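Local coordinates for uncharacterized protein Y57A10A.28 (Caenorhabditis elegans, PDB 5EIK) that conducts potassium across the endoplasmic reticulum membrane as a homotrimeric, PIP2-binding channel and may supply counter-ion current during calcium release, at residues L27-L38 and L126-K137; L15-Q23 and P217-V226. One frame throughout, in Å; residues are numbered along the deposited sequence.

Overall arrangement
Two helix crossings lie at different depths of one TRIC subunit, and the deeper one illustrates how a lipid site can be built into helix packing. The centre of contact 1, between 27-38 and 126-137, lies about 7 Å from the centre of the chain, and its second helix carries Lys130 and Arg134 to the PIP2 headgroup. Contact 2, between 15-23 and 217-226, is peripheral, its centre about 19 Å from that of the chain, and lies away from the lipid: the side chain of Val226 is about 14 Å from PT5. The contacts are about 17 Å apart between centres, yet they join directly: Thr135 CG2 packs 3.5 Å from Tyr222 CZ. Along the chain, contact 1 nests inside the loop closed by contact 2.

Contact 1. Residues L27-L38 and L126-K137; sequences LYPYFDAAHYVL and LSVLKEVQRTHK. With PT5 ([(2R)-1-octadecanoyloxy-3-[oxidanyl-[(1R,2R,3S,4R,5R,6S)-2,3,6-tris(oxidanyl)-4,5-diphosphonooxy-cyclohexyl]oxy-phospho ryl]oxy-propan-2-yl] (8Z)-icosa-5,8,11,14-tetraenoate), chain B.
Gln133 and Asp32 form the polar link between these helices: Gln133 NE2 donates to Asp32 OD1 over 2.8 Å, nearly straight at 168°. The acceptor lies in the amide plane, whereas the donor meets the carboxylate on its anti side, 30° out of plane. The Gln133 chain, with CG anti to the backbone N, bends at chi2, which carries NE2 back to Asp32. Beside this pair stands the His35 ring, with Lys130 CE at its edge; the imidazole is held on its far nitrogen, NE2, by Ser70 O.

Apolar contacts flank the polar link. Phe31 CE2 meets Leu129 CD2 at 3.4 Å and Val132 CG1 at 3.7 Å, while Ala34 CB settles 3.7 Å from Leu129 CB. Leu38 CD1 lies against the aliphatic part of Lys130.

Beyond His35 and Leu38, with CG anti to the backbone N and the chain extended past it, Lys130 brings NZ to O42 of PT5, the PIP2 lipid, at 2.8 Å. Arg134 adds NH2 to PT5 O42 and NH1 to PT5 O43, so two cationic side chains grip the 4-phosphate. Glu131 holds the guanidinium at its NE edge through a salt bridge, Glu131 OE1 to Arg134 NE at 3.1 Å. The carboxylate would probably temper the charge gathered at the phosphate.

This is a transmembrane helix crossing, at -110°, between the first and fourth membrane helices of the TRIC fold, one of whose helices also supplies basic residues of the PIP2 site.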
# COMPACT_ATOMS: atom_id res chain seq x y z
N LEU A 27 -21.09 -22.41 -3.70
CA LEU A 27 -20.46 -21.50 -4.66
C LEU A 27 -19.41 -22.13 -5.56
O LEU A 27 -19.35 -21.81 -6.76
CB LEU A 27 -19.88 -20.31 -3.90
CG LEU A 27 -20.93 -19.56 -3.08
CD1 LEU A 27 -20.31 -18.35 -2.44
CD2 LEU A 27 -22.10 -19.15 -3.98
N TYR A 28 -18.60 -23.01 -5.01
CA TYR A 28 -17.58 -23.69 -5.80
C TYR A 28 -18.24 -24.84 -6.58
O TYR A 28 -19.03 -25.61 -6.03
CB TYR A 28 -16.49 -24.25 -4.88
CG TYR A 28 -15.35 -24.90 -5.62
CD1 TYR A 28 -14.28 -24.15 -6.12
CD2 TYR A 28 -15.35 -26.28 -5.85
CE1 TYR A 28 -13.24 -24.76 -6.81
CE2 TYR A 28 -14.32 -26.89 -6.54
CZ TYR A 28 -13.26 -26.12 -7.02
OH TYR A 28 -12.23 -26.74 -7.68
N PRO A 29 -17.93 -24.96 -7.88
CA PRO A 29 -17.00 -24.10 -8.63
C PRO A 29 -17.70 -23.16 -9.62
O PRO A 29 -17.07 -22.28 -10.19
CB PRO A 29 -16.15 -25.12 -9.36
CG PRO A 29 -17.20 -26.11 -9.82
CD PRO A 29 -18.11 -26.25 -8.58
N TYR A 30 -19.01 -23.34 -9.80
CA TYR A 30 -19.74 -22.53 -10.76
C TYR A 30 -19.97 -21.06 -10.44
O TYR A 30 -19.86 -20.20 -11.32
CB TYR A 30 -21.07 -23.21 -11.10
CG TYR A 30 -20.84 -24.52 -11.81
CD1 TYR A 30 -20.19 -24.56 -13.04
CD2 TYR A 30 -21.22 -25.73 -11.23
CE1 TYR A 30 -19.91 -25.77 -13.67
CE2 TYR A 30 -20.95 -26.94 -11.85
CZ TYR A 30 -20.29 -26.95 -13.07
OH TYR A 30 -20.01 -28.15 -13.70
N PHE A 31 -20.30 -20.74 -9.20
CA PHE A 31 -20.50 -19.34 -8.91
C PHE A 31 -19.12 -18.66 -8.89
O PHE A 31 -18.98 -17.52 -9.32
CB PHE A 31 -21.25 -19.17 -7.59
CG PHE A 31 -22.71 -19.55 -7.69
CD1 PHE A 31 -23.10 -20.89 -7.62
CD2 PHE A 31 -23.69 -18.57 -7.85
CE1 PHE A 31 -24.45 -21.25 -7.72
CE2 PHE A 31 -25.04 -18.92 -7.95
CZ PHE A 31 -25.42 -20.26 -7.88
N ASP A 32 -18.11 -19.39 -8.43
CA ASP A 32 -16.75 -18.86 -8.39
C ASP A 32 -16.22 -18.61 -9.80
O ASP A 32 -15.66 -17.54 -10.09
CB ASP A 32 -15.80 -19.82 -7.65
CG ASP A 32 -16.03 -19.83 -6.14
OD1 ASP A 32 -16.66 -18.88 -5.63
OD2 ASP A 32 -15.57 -20.77 -5.47
N ALA A 33 -16.39 -19.60 -10.67
CA ALA A 33 -15.94 -19.48 -12.05
C ALA A 33 -16.59 -18.28 -12.75
O ALA A 33 -15.95 -17.59 -13.54
CB ALA A 33 -16.25 -20.78 -12.81
N ALA A 34 -17.86 -18.03 -12.44
CA ALA A 34 -18.56 -16.90 -13.04
C ALA A 34 -17.84 -15.61 -12.66
O ALA A 34 -17.61 -14.74 -13.50
CB ALA A 34 -20.02 -16.85 -12.55
N HIS A 35 -17.50 -15.50 -11.38
CA HIS A 35 -16.78 -14.33 -10.89
C HIS A 35 -15.40 -14.23 -11.58
O HIS A 35 -15.01 -13.17 -12.05
CB HIS A 35 -16.62 -14.41 -9.37
CG HIS A 35 -15.66 -13.40 -8.81
ND1 HIS A 35 -15.88 -12.05 -8.86
CD2 HIS A 35 -14.45 -13.57 -8.21
CE1 HIS A 35 -14.85 -11.42 -8.32
NE2 HIS A 35 -13.97 -12.32 -7.92
N TYR A 36 -14.67 -15.35 -11.65
CA TYR A 36 -13.36 -15.34 -12.30
C TYR A 36 -13.47 -14.92 -13.76
O TYR A 36 -12.68 -14.10 -14.24
CB TYR A 36 -12.69 -16.71 -12.24
CG TYR A 36 -12.48 -17.23 -10.84
CD1 TYR A 36 -12.14 -16.37 -9.79
CD2 TYR A 36 -12.64 -18.59 -10.56
CE1 TYR A 36 -11.96 -16.86 -8.50
CE2 TYR A 36 -12.46 -19.08 -9.28
CZ TYR A 36 -12.13 -18.22 -8.25
OH TYR A 36 -11.99 -18.72 -6.98
N VAL A 37 -14.45 -15.49 -14.47
CA VAL A 37 -14.65 -15.16 -15.88
C VAL A 37 -14.89 -13.67 -16.06
O VAL A 37 -14.23 -13.03 -16.87
CB VAL A 37 -15.84 -15.94 -16.49
CG1 VAL A 37 -16.11 -15.45 -17.91
CG2 VAL A 37 -15.52 -17.41 -16.53
N LEU A 38 -15.83 -13.11 -15.30
CA LEU A 38 -16.11 -11.69 -15.42
C LEU A 38 -14.90 -10.85 -15.02
O LEU A 38 -14.60 -9.83 -15.65
CB LEU A 38 -17.34 -11.33 -14.56
CG LEU A 38 -18.67 -11.88 -15.12
CD1 LEU A 38 -19.83 -11.59 -14.16
CD2 LEU A 38 -18.93 -11.24 -16.47
N LEU A 126 -23.90 -14.88 -16.15
CA LEU A 126 -22.72 -14.87 -15.30
C LEU A 126 -22.83 -13.79 -14.23
O LEU A 126 -22.48 -14.00 -13.08
CB LEU A 126 -21.47 -14.65 -16.15
CG LEU A 126 -21.18 -15.76 -17.15
CD1 LEU A 126 -20.10 -15.31 -18.11
CD2 LEU A 126 -20.77 -17.02 -16.42
N SER A 127 -23.34 -12.63 -14.63
CA SER A 127 -23.51 -11.52 -13.72
C SER A 127 -24.41 -11.86 -12.55
O SER A 127 -24.17 -11.44 -11.42
CB SER A 127 -24.07 -10.31 -14.47
OG SER A 127 -23.14 -9.87 -15.45
N VAL A 128 -25.45 -12.64 -12.83
CA VAL A 128 -26.38 -13.04 -11.78
C VAL A 128 -25.64 -13.91 -10.77
O VAL A 128 -25.69 -13.65 -9.57
CB VAL A 128 -27.60 -13.81 -12.35
CG1 VAL A 128 -28.45 -14.37 -11.23
CG2 VAL A 128 -28.44 -12.85 -13.20
N LEU A 129 -24.94 -14.92 -11.27
CA LEU A 129 -24.19 -15.81 -10.39
C LEU A 129 -23.15 -15.03 -9.59
O LEU A 129 -22.95 -15.29 -8.40
CB LEU A 129 -23.48 -16.91 -11.20
CG LEU A 129 -24.35 -17.81 -12.08
CD1 LEU A 129 -23.49 -18.90 -12.68
CD2 LEU A 129 -25.48 -18.42 -11.26
N LYS A 130 -22.50 -14.06 -10.23
CA LYS A 130 -21.50 -13.27 -9.53
C LYS A 130 -22.11 -12.49 -8.37
O LYS A 130 -21.53 -12.41 -7.29
CB LYS A 130 -20.79 -12.30 -10.48
CG LYS A 130 -19.72 -11.48 -9.77
CD LYS A 130 -19.21 -10.34 -10.62
CE LYS A 130 -18.33 -9.42 -9.80
NZ LYS A 130 -18.05 -8.15 -10.53
N GLU A 131 -23.29 -11.91 -8.59
CA GLU A 131 -23.92 -11.15 -7.53
C GLU A 131 -24.27 -12.06 -6.35
O GLU A 131 -24.17 -11.65 -5.19
CB GLU A 131 -25.16 -10.42 -8.05
CG GLU A 131 -24.83 -9.30 -9.04
CD GLU A 131 -23.72 -8.38 -8.52
OE1 GLU A 131 -23.79 -7.93 -7.35
OE2 GLU A 131 -22.78 -8.09 -9.29
N VAL A 132 -24.65 -13.29 -6.63
CA VAL A 132 -24.95 -14.22 -5.56
C VAL A 132 -23.67 -14.45 -4.75
O VAL A 132 -23.69 -14.45 -3.53
CB VAL A 132 -25.45 -15.58 -6.11
CG1 VAL A 132 -25.44 -16.65 -5.01
CG2 VAL A 132 -26.87 -15.41 -6.66
N GLN A 133 -22.56 -14.62 -5.45
CA GLN A 133 -21.28 -14.86 -4.79
C GLN A 133 -20.78 -13.65 -3.98
O GLN A 133 -20.21 -13.79 -2.90
CB GLN A 133 -20.24 -15.30 -5.83
CG GLN A 133 -19.01 -15.98 -5.23
CD GLN A 133 -17.73 -15.30 -5.66
OE1 GLN A 133 -17.70 -14.08 -5.86
NE2 GLN A 133 -16.65 -16.08 -5.79
N ARG A 134 -21.01 -12.45 -4.50
CA ARG A 134 -20.60 -11.24 -3.80
C ARG A 134 -21.30 -11.14 -2.45
O ARG A 134 -20.68 -10.80 -1.43
CB ARG A 134 -20.94 -10.00 -4.63
CG ARG A 134 -20.48 -8.70 -3.96
CD ARG A 134 -21.21 -7.50 -4.52
NE ARG A 134 -21.09 -7.40 -5.98
CZ ARG A 134 -20.03 -6.92 -6.62
NH1 ARG A 134 -18.99 -6.47 -5.93
NH2 ARG A 134 -20.02 -6.89 -7.94
N THR A 135 -22.60 -11.43 -2.44
CA THR A 135 -23.39 -11.37 -1.22
C THR A 135 -22.80 -12.30 -0.17
O THR A 135 -22.72 -11.96 1.01
CB THR A 135 -24.85 -11.78 -1.47
OG1 THR A 135 -25.42 -10.91 -2.46
CG2 THR A 135 -25.66 -11.65 -0.20
N HIS A 136 -22.37 -13.48 -0.61
CA HIS A 136 -21.75 -14.44 0.29
C HIS A 136 -20.41 -13.92 0.82
O HIS A 136 -20.06 -14.17 1.96
CB HIS A 136 -21.52 -15.77 -0.42
CG HIS A 136 -20.66 -16.72 0.35
ND1 HIS A 136 -21.15 -17.51 1.37
CD2 HIS A 136 -19.33 -16.98 0.29
CE1 HIS A 136 -20.16 -18.20 1.90
NE2 HIS A 136 -19.05 -17.90 1.26
N LYS A 137 -19.65 -13.21 -0.03
CA LYS A 137 -18.35 -12.69 0.40
C LYS A 137 -18.53 -11.67 1.52
O LYS A 137 -17.82 -11.71 2.53
CB LYS A 137 -17.62 -12.01 -0.77
CG LYS A 137 -17.19 -12.92 -1.90
CD LYS A 137 -16.39 -12.14 -2.94
CE LYS A 137 -15.80 -13.05 -4.00
NZ LYS A 137 -15.01 -14.15 -3.40
O12 PT5 B . -16.34 3.09 -6.38
P1 PT5 B . -15.02 2.39 -6.11
O13 PT5 B . -14.87 1.70 -4.52
O11 PT5 B . -13.70 3.35 -6.25
O6 PT5 B . -15.34 0.84 -9.67
O1 PT5 B . -14.73 1.16 -7.05
C1 PT5 B . -15.75 0.23 -7.41
C6 PT5 B . -15.35 -0.27 -8.77
C2 PT5 B . -15.87 -0.99 -6.41
O2 PT5 B . -14.59 -1.63 -6.27
C3 PT5 B . -16.87 -2.06 -6.97
O3 PT5 B . -16.84 -3.18 -6.10
C4 PT5 B . -16.50 -2.52 -8.36
O4 PT5 B . -17.53 -3.29 -8.89
P4 PT5 B . -17.30 -4.88 -9.20
O41 PT5 B . -16.04 -5.17 -10.16
O42 PT5 B . -18.62 -5.51 -9.89
O43 PT5 B . -17.04 -5.58 -7.89
C5 PT5 B . -16.28 -1.35 -9.34
O5 PT5 B . -15.68 -1.88 -10.52
P5 PT5 B . -16.64 -1.92 -11.84
O52 PT5 B . -18.18 -1.67 -11.52
O51 PT5 B . -16.03 -0.82 -12.96
O53 PT5 B . -16.27 -3.45 -12.40
C7 PT5 B . -13.58 1.22 -4.04
C8 PT5 B . -13.45 1.70 -2.58
C9 PT5 B . -12.72 3.06 -2.40
O16 PT5 B . -12.73 0.65 -1.82
C10 PT5 B . -13.49 -0.12 -0.99
O17 PT5 B . -14.16 -1.07 -1.37
O18 PT5 B . -11.64 2.91 -1.38
C11 PT5 B . -11.11 4.02 -0.64
O19 PT5 B . -11.72 5.11 -0.41
C12 PT5 B . -13.42 0.29 0.48
C13 PT5 B . -13.02 -0.79 1.52
C14 PT5 B . -13.06 -0.21 2.95
C15 PT5 B . -11.67 0.10 3.52
C16 PT5 B . -11.69 0.47 5.03
C17 PT5 B . -10.68 1.61 5.41
C18 PT5 B . -9.92 1.34 6.71
C19 PT5 B . -8.77 1.78 6.97
C20 PT5 B . -7.33 1.66 6.47
C21 PT5 B . -6.84 2.80 5.53
C22 PT5 B . -5.51 2.46 4.82
C23 PT5 B . -4.54 3.66 4.78
C24 PT5 B . -3.11 3.29 5.27
C31 PT5 B . -9.70 3.76 -0.13
C32 PT5 B . -9.68 2.95 1.20
C33 PT5 B . -8.25 2.56 1.67
C34 PT5 B . -7.78 1.15 1.21
C35 PT5 B . -6.28 0.68 1.54
C36 PT5 B . -5.26 0.73 0.61
C37 PT5 B . -3.82 1.05 1.09
C38 PT5 B . -2.94 0.15 0.39
C39 PT5 B . -2.01 0.44 -0.70
C40 PT5 B . -2.53 0.75 -2.07
C25 PT5 B . -2.13 3.10 4.09
C26 PT5 B . -0.78 2.50 4.54
C41 PT5 B . -2.42 2.20 -2.56
C42 PT5 B . -3.12 2.43 -3.90
C43 PT5 B . -4.58 2.88 -3.75

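Contact 2. Residues L15-Q23 and P217-V226; sequences LIDAGGYVQ and PHDLVYLCVV. With DMU (decyl-beta-D-maltopyranoside), chain K.
A glycine-mediated helix crossing joins helix 11-24, probably on the lumenal side, to the start of the last transmembrane helix, at 71° with the axes of the short segments 7.4 Å apart. Gly19 lies at its centre, where the absence of a side chain lets its CA approach Asp219 O to 3.2 Å in a CA-H...O contact. Asp219 acts as a knob in a hole formed by Ile16, Gly19, Gly20 and Gln23, with Asp219 OD1 3.2 Å from Gly20 CA.

Leu223 fills the adjoining side: its CG, anti to the backbone N (chi1 -169°), sends CD1 to 4.0 Å from Gly19 CA and CD2 against Leu15 and Ala18. Leu15 CB also meets Leu220 CD1 at 3.9 Å. Farther along, Gln23 CB lies over one face of the Tyr222 ring in a CH-pi contact, 4.0 Å from the centroid and 19° off the normal. Val22 CG1 comes to the ring edge, 4.1 Å from Tyr222 CE2, and also packs on Val226.

Beyond this crossing, Tyr222 and Val226 rest on Thr135 of helix 120-148, while Val221 and Val225 lean on helix 194-209; helix 11-24 thus lies across the beginning of a transmembrane helix that also packs against these two.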
# COMPACT_ATOMS: atom_id res chain seq x y z
N LEU A 15 -40.85 -17.29 0.03
CA LEU A 15 -39.71 -16.38 -0.02
C LEU A 15 -38.68 -16.77 1.01
O LEU A 15 -37.49 -16.82 0.71
CB LEU A 15 -40.16 -14.94 0.23
CG LEU A 15 -41.11 -14.31 -0.80
CD1 LEU A 15 -41.41 -12.87 -0.41
CD2 LEU A 15 -40.48 -14.37 -2.18
N ILE A 16 -39.13 -17.05 2.23
CA ILE A 16 -38.22 -17.45 3.29
C ILE A 16 -37.40 -18.66 2.87
O ILE A 16 -36.21 -18.75 3.15
CB ILE A 16 -38.97 -17.78 4.60
CG1 ILE A 16 -39.48 -16.49 5.24
CG2 ILE A 16 -38.05 -18.49 5.58
CD1 ILE A 16 -40.32 -16.71 6.48
N ASP A 17 -38.05 -19.60 2.18
CA ASP A 17 -37.36 -20.80 1.73
C ASP A 17 -36.38 -20.50 0.61
O ASP A 17 -35.29 -21.09 0.56
CB ASP A 17 -38.36 -21.85 1.25
CG ASP A 17 -39.18 -22.42 2.39
OD1 ASP A 17 -38.56 -22.81 3.41
OD2 ASP A 17 -40.42 -22.50 2.26
N ALA A 18 -36.75 -19.60 -0.28
CA ALA A 18 -35.89 -19.23 -1.40
C ALA A 18 -34.63 -18.61 -0.83
O ALA A 18 -33.52 -18.88 -1.29
CB ALA A 18 -36.61 -18.24 -2.31
N GLY A 19 -34.80 -17.79 0.20
CA GLY A 19 -33.69 -17.13 0.84
C GLY A 19 -32.72 -18.11 1.48
O GLY A 19 -31.51 -17.97 1.33
N GLY A 20 -33.26 -19.09 2.19
CA GLY A 20 -32.40 -20.07 2.82
C GLY A 20 -31.74 -20.87 1.71
O GLY A 20 -30.60 -21.32 1.82
N TYR A 21 -32.48 -21.02 0.63
CA TYR A 21 -32.02 -21.76 -0.53
C TYR A 21 -30.75 -21.14 -1.11
O TYR A 21 -29.70 -21.79 -1.19
CB TYR A 21 -33.12 -21.78 -1.59
CG TYR A 21 -32.62 -22.25 -2.93
CD1 TYR A 21 -32.14 -23.53 -3.09
CD2 TYR A 21 -32.60 -21.38 -4.03
CE1 TYR A 21 -31.63 -23.95 -4.30
CE2 TYR A 21 -32.09 -21.79 -5.25
CZ TYR A 21 -31.61 -23.08 -5.38
OH TYR A 21 -31.10 -23.51 -6.59
N VAL A 22 -30.87 -19.89 -1.53
CA VAL A 22 -29.76 -19.16 -2.12
C VAL A 22 -28.57 -19.13 -1.16
O VAL A 22 -27.43 -19.34 -1.57
CB VAL A 22 -30.16 -17.72 -2.46
CG1 VAL A 22 -28.94 -16.92 -2.88
CG2 VAL A 22 -31.19 -17.73 -3.58
N GLN A 23 -28.85 -18.88 0.11
CA GLN A 23 -27.81 -18.81 1.12
C GLN A 23 -27.02 -20.10 1.33
O GLN A 23 -25.90 -20.07 1.85
CB GLN A 23 -28.41 -18.34 2.44
CG GLN A 23 -27.43 -18.26 3.59
CD GLN A 23 -27.93 -17.40 4.73
OE1 GLN A 23 -29.06 -17.57 5.20
NE2 GLN A 23 -27.10 -16.47 5.18
N PRO A 217 -37.07 -11.91 9.21
CA PRO A 217 -36.43 -13.23 9.14
C PRO A 217 -35.14 -13.07 8.35
O PRO A 217 -35.17 -12.61 7.20
CB PRO A 217 -37.45 -14.08 8.38
CG PRO A 217 -38.76 -13.40 8.66
CD PRO A 217 -38.40 -11.94 8.56
N HIS A 218 -34.01 -13.45 8.94
CA HIS A 218 -32.72 -13.32 8.27
C HIS A 218 -32.69 -13.88 6.86
O HIS A 218 -32.16 -13.24 5.95
CB HIS A 218 -31.62 -13.93 9.14
CG HIS A 218 -31.39 -13.20 10.42
ND1 HIS A 218 -30.45 -13.59 11.35
CD2 HIS A 218 -32.00 -12.10 10.94
CE1 HIS A 218 -30.48 -12.77 12.38
NE2 HIS A 218 -31.41 -11.86 12.16
N ASP A 219 -33.25 -15.07 6.66
CA ASP A 219 -33.26 -15.67 5.33
C ASP A 219 -34.02 -14.83 4.33
O ASP A 219 -33.79 -14.92 3.12
CB ASP A 219 -33.85 -17.09 5.37
CG ASP A 219 -32.82 -18.15 5.71
OD1 ASP A 219 -31.69 -18.07 5.19
OD2 ASP A 219 -33.14 -19.07 6.50
N LEU A 220 -34.93 -14.00 4.82
CA LEU A 220 -35.71 -13.14 3.94
C LEU A 220 -34.90 -11.89 3.62
O LEU A 220 -34.93 -11.40 2.49
CB LEU A 220 -37.02 -12.74 4.63
CG LEU A 220 -37.94 -11.79 3.85
CD1 LEU A 220 -38.36 -12.42 2.52
CD2 LEU A 220 -39.15 -11.46 4.71
N VAL A 221 -34.18 -11.38 4.61
CA VAL A 221 -33.34 -10.20 4.42
C VAL A 221 -32.28 -10.59 3.40
O VAL A 221 -31.97 -9.83 2.47
CB VAL A 221 -32.64 -9.77 5.74
CG1 VAL A 221 -31.56 -8.75 5.44
CG2 VAL A 221 -33.66 -9.17 6.69
N TYR A 222 -31.72 -11.78 3.57
CA TYR A 222 -30.71 -12.26 2.66
C TYR A 222 -31.23 -12.23 1.23
O TYR A 222 -30.54 -11.77 0.32
CB TYR A 222 -30.31 -13.69 3.01
CG TYR A 222 -28.99 -14.08 2.41
CD1 TYR A 222 -27.79 -13.78 3.06
CD2 TYR A 222 -28.92 -14.70 1.16
CE1 TYR A 222 -26.56 -14.09 2.49
CE2 TYR A 222 -27.69 -15.02 0.58
CZ TYR A 222 -26.51 -14.71 1.25
OH TYR A 222 -25.29 -15.02 0.72
N LEU A 223 -32.45 -12.71 1.05
CA LEU A 223 -33.06 -12.74 -0.27
C LEU A 223 -33.16 -11.34 -0.84
O LEU A 223 -32.88 -11.13 -2.03
CB LEU A 223 -34.46 -13.35 -0.20
CG LEU A 223 -35.05 -13.65 -1.58
CD1 LEU A 223 -34.21 -14.73 -2.26
CD2 LEU A 223 -36.48 -14.11 -1.44
N CYS A 224 -33.55 -10.38 -0.01
CA CYS A 224 -33.67 -9.00 -0.45
C CYS A 224 -32.32 -8.43 -0.87
O CYS A 224 -32.22 -7.75 -1.89
CB CYS A 224 -34.28 -8.12 0.64
SG CYS A 224 -36.02 -8.45 0.91
N VAL A 225 -31.28 -8.70 -0.08
CA VAL A 225 -29.95 -8.19 -0.40
C VAL A 225 -29.51 -8.72 -1.75
O VAL A 225 -29.12 -7.95 -2.63
CB VAL A 225 -28.91 -8.59 0.65
CG1 VAL A 225 -27.53 -8.11 0.23
CG2 VAL A 225 -29.28 -7.97 1.99
N VAL A 226 -29.58 -10.03 -1.93
CA VAL A 226 -29.21 -10.64 -3.20
C VAL A 226 -30.07 -10.03 -4.31
O VAL A 226 -29.57 -9.66 -5.38
CB VAL A 226 -29.43 -12.16 -3.16
CG1 VAL A 226 -29.05 -12.78 -4.49
CG2 VAL A 226 -28.60 -12.78 -2.06
C1 DMU K . -25.05 -25.24 -6.85
C2 DMU K . -25.55 -26.40 -5.95
C3 DMU K . -27.11 -26.70 -6.19
C4 DMU K . -27.39 -26.73 -7.68
O5 DMU K . -27.03 -25.49 -8.29
C6 DMU K . -25.59 -25.39 -8.30
O7 DMU K . -27.61 -28.12 -5.68
O16 DMU K . -25.19 -24.25 -9.07
C18 DMU K . -25.13 -24.66 -10.45
C19 DMU K . -24.72 -23.45 -11.30
C22 DMU K . -25.37 -23.54 -12.68
C25 DMU K . -25.92 -22.17 -13.04
C28 DMU K . -26.66 -22.27 -14.38
C31 DMU K . -26.95 -20.87 -14.92
C34 DMU K . -25.84 -20.48 -15.91
C37 DMU K . -26.37 -19.43 -16.90
C40 DMU K . -25.25 -18.45 -17.26
C43 DMU K . -24.49 -18.97 -18.49
O49 DMU K . -23.63 -25.26 -6.89
O55 DMU K . -25.30 -26.02 -4.58
C57 DMU K . -28.88 -26.99 -7.90
O61 DMU K . -29.12 -27.29 -9.28
C5 DMU K . -27.80 -29.13 -3.48
C7 DMU K . -29.19 -29.78 -3.62
C8 DMU K . -30.28 -28.87 -3.20
C9 DMU K . -30.20 -27.56 -4.02
O1 DMU K . -28.92 -26.97 -3.88
C10 DMU K . -27.78 -27.82 -4.26
O2 DMU K . -31.49 -29.47 -3.46
O3 DMU K . -26.78 -29.96 -3.94
O4 DMU K . -29.26 -30.98 -2.80
C11 DMU K . -31.30 -26.56 -3.64
O6 DMU K . -31.27 -25.42 -4.50